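Local coordinates for protein response regulator (PDB 3EQZ) that is a response regulator with a receiver domain of the CheY type, the kind of module that relays signals in two-component systems, at residues 75-80 against 98-103. Numbering follows the deposited sequence.
Sequences ASLILI and CGLNVI
The carbonyl O of Leu77 takes the N-H of Ile103 at 2.8 Å, with an N-H...O angle of 159°. Val102 CA also approaches Leu77 O, in a CA-H...O contact of 3.3 Å. On the other side of Val102, Leu77 N donates to Asn101 O at 2.9 Å. The two bonds set Leu77 beside Val102 in parallel register. Before them a water links the two segments: it donates to Ala75 O and accepts from Asn101 N.

Ile103 packs on one face of the sheet. With chi1 at 58°, Ile103 CG1 is flanked by its own backbone N and carbonyl carbon and meets Ile78 CG1 at 3.6 Å, the two side chains running aslant. Ile103 CG2 reaches Ser76 CB at 4.0 Å. On the other face, Leu77 CD2 touches Leu100 CD1 at 4.2 Å, and Leu79 CD1 meets Val102 CG1 at 4.3 Å. Helix 87-97 covers Leu79 and Val102 there, and ends in a Schellman motif with Gly99 at C-prime. Strand 76-81, this helix and strand 101-107, outermost in the sheet of this chain, form a beta-alpha-beta crossover in the five-stranded parallel sheet with order 2-1-3-4-5 characteristic of the CheY-like receiver fold.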
loop_
_atom_site.group_PDB
_atom_site.type_symbol
_atom_site.label_atom_id
_atom_site.label_comp_id
_atom_site.label_asym_id
_atom_site.label_seq_id
_atom_site.Cartn_x
_atom_site.Cartn_y
_atom_site.Cartn_z
ATOM N N ALA B 75 -23.880 -0.649 -8.600
ATOM C CA ALA B 75 -23.373 -1.140 -9.875
ATOM C C ALA B 75 -22.025 -1.867 -9.687
ATOM O O ALA B 75 -21.344 -1.623 -8.735
ATOM C CB ALA B 75 -23.205 0.030 -10.892
ATOM N N SER B 76 -21.681 -2.787 -10.582
ATOM C CA SER B 76 -20.349 -3.425 -10.534
ATOM C C SER B 76 -19.375 -2.440 -11.130
ATOM O O SER B 76 -19.699 -1.742 -12.127
ATOM C CB SER B 76 -20.298 -4.703 -11.353
ATOM O OG SER B 76 -21.211 -5.647 -10.854
ATOM N N LEU B 77 -18.170 -2.405 -10.553
ATOM C CA LEU B 77 -17.164 -1.461 -10.963
ATOM C C LEU B 77 -15.844 -2.133 -11.368
ATOM O O LEU B 77 -15.316 -3.012 -10.644
ATOM C CB LEU B 77 -16.950 -0.444 -9.843
ATOM C CG LEU B 77 -16.008 0.735 -10.022
ATOM C CD1 LEU B 77 -16.507 1.599 -11.123
ATOM C CD2 LEU B 77 -15.920 1.509 -8.692
ATOM N N ILE B 78 -15.317 -1.718 -12.515
ATOM C CA ILE B 78 -13.983 -2.146 -12.976
ATOM C C ILE B 78 -13.105 -0.905 -13.084
ATOM O O ILE B 78 -13.545 0.093 -13.624
ATOM C CB ILE B 78 -14.040 -2.817 -14.352
ATOM C CG1 ILE B 78 -14.833 -4.127 -14.261
ATOM C CG2 ILE B 78 -12.655 -3.023 -14.889
ATOM C CD1 ILE B 78 -15.460 -4.658 -15.604
ATOM N N LEU B 79 -11.897 -0.946 -12.515
ATOM C CA LEU B 79 -11.043 0.201 -12.510
ATOM C C LEU B 79 -9.857 -0.022 -13.398
ATOM O O LEU B 79 -9.264 -1.091 -13.399
ATOM C CB LEU B 79 -10.553 0.527 -11.111
ATOM C CG LEU B 79 -11.609 0.690 -10.038
ATOM C CD1 LEU B 79 -10.874 0.779 -8.688
ATOM C CD2 LEU B 79 -12.486 1.989 -10.293
ATOM N N ILE B 80 -9.482 1.007 -14.136
ATOM C CA ILE B 80 -8.374 0.884 -15.060
ATOM C C ILE B 80 -7.389 1.994 -14.860
ATOM O O ILE B 80 -7.794 3.127 -14.634
ATOM C CB ILE B 80 -8.857 0.865 -16.500
ATOM C CG1 ILE B 80 -9.914 -0.276 -16.649
ATOM C CG2 ILE B 80 -7.607 0.626 -17.419
ATOM C CD1 ILE B 80 -10.242 -0.666 -18.061
ATOM N N CYS B 98 -15.391 2.143 0.702
ATOM C CA CYS B 98 -16.562 3.000 0.706
ATOM C C CYS B 98 -17.791 2.203 0.375
ATOM O O CYS B 98 -18.851 2.774 0.140
ATOM C CB CYS B 98 -16.423 4.100 -0.322
ATOM S SG CYS B 98 -15.086 5.167 0.027
ATOM N N GLY B 99 -17.650 0.886 0.307
ATOM C CA GLY B 99 -18.805 0.043 0.072
ATOM C C GLY B 99 -19.134 -0.212 -1.384
ATOM O O GLY B 99 -20.221 -0.723 -1.687
ATOM N N LEU B 100 -18.203 0.092 -2.289
ATOM C CA LEU B 100 -18.438 -0.145 -3.728
ATOM C C LEU B 100 -18.085 -1.577 -4.169
ATOM O O LEU B 100 -17.142 -2.126 -3.671
ATOM C CB LEU B 100 -17.674 0.888 -4.591
ATOM C CG LEU B 100 -18.215 2.296 -4.407
ATOM C CD1 LEU B 100 -17.412 3.287 -5.216
ATOM C CD2 LEU B 100 -19.715 2.372 -4.811
ATOM N N ASN B 101 -18.839 -2.154 -5.114
ATOM C CA ASN B 101 -18.544 -3.507 -5.614
ATOM C C ASN B 101 -17.512 -3.534 -6.799
ATOM O O ASN B 101 -17.890 -3.618 -7.972
ATOM C CB ASN B 101 -19.848 -4.243 -5.977
ATOM C CG ASN B 101 -19.617 -5.698 -6.507
ATOM O OD1 ASN B 101 -20.430 -6.252 -7.304
ATOM N ND2 ASN B 101 -18.542 -6.312 -6.058
ATOM N N VAL B 102 -16.222 -3.439 -6.450
ATOM C CA VAL B 102 -15.147 -3.512 -7.426
ATOM C C VAL B 102 -14.925 -4.975 -7.786
ATOM O O VAL B 102 -14.583 -5.787 -6.918
ATOM C CB VAL B 102 -13.837 -2.944 -6.877
ATOM C CG1 VAL B 102 -12.727 -2.987 -7.950
ATOM C CG2 VAL B 102 -14.045 -1.513 -6.353
ATOM N N ILE B 103 -15.171 -5.330 -9.038
ATOM C CA ILE B 103 -15.103 -6.735 -9.468
ATOM C C ILE B 103 -13.774 -7.091 -10.173
ATOM O O ILE B 103 -13.444 -8.257 -10.293
ATOM C CB ILE B 103 -16.261 -7.070 -10.379
ATOM C CG1 ILE B 103 -16.242 -6.140 -11.599
ATOM C CG2 ILE B 103 -17.608 -7.034 -9.588
ATOM C CD1 ILE B 103 -17.116 -6.671 -12.702
HETATM O O HOH W 1 -21.209 -0.760 -6.119
#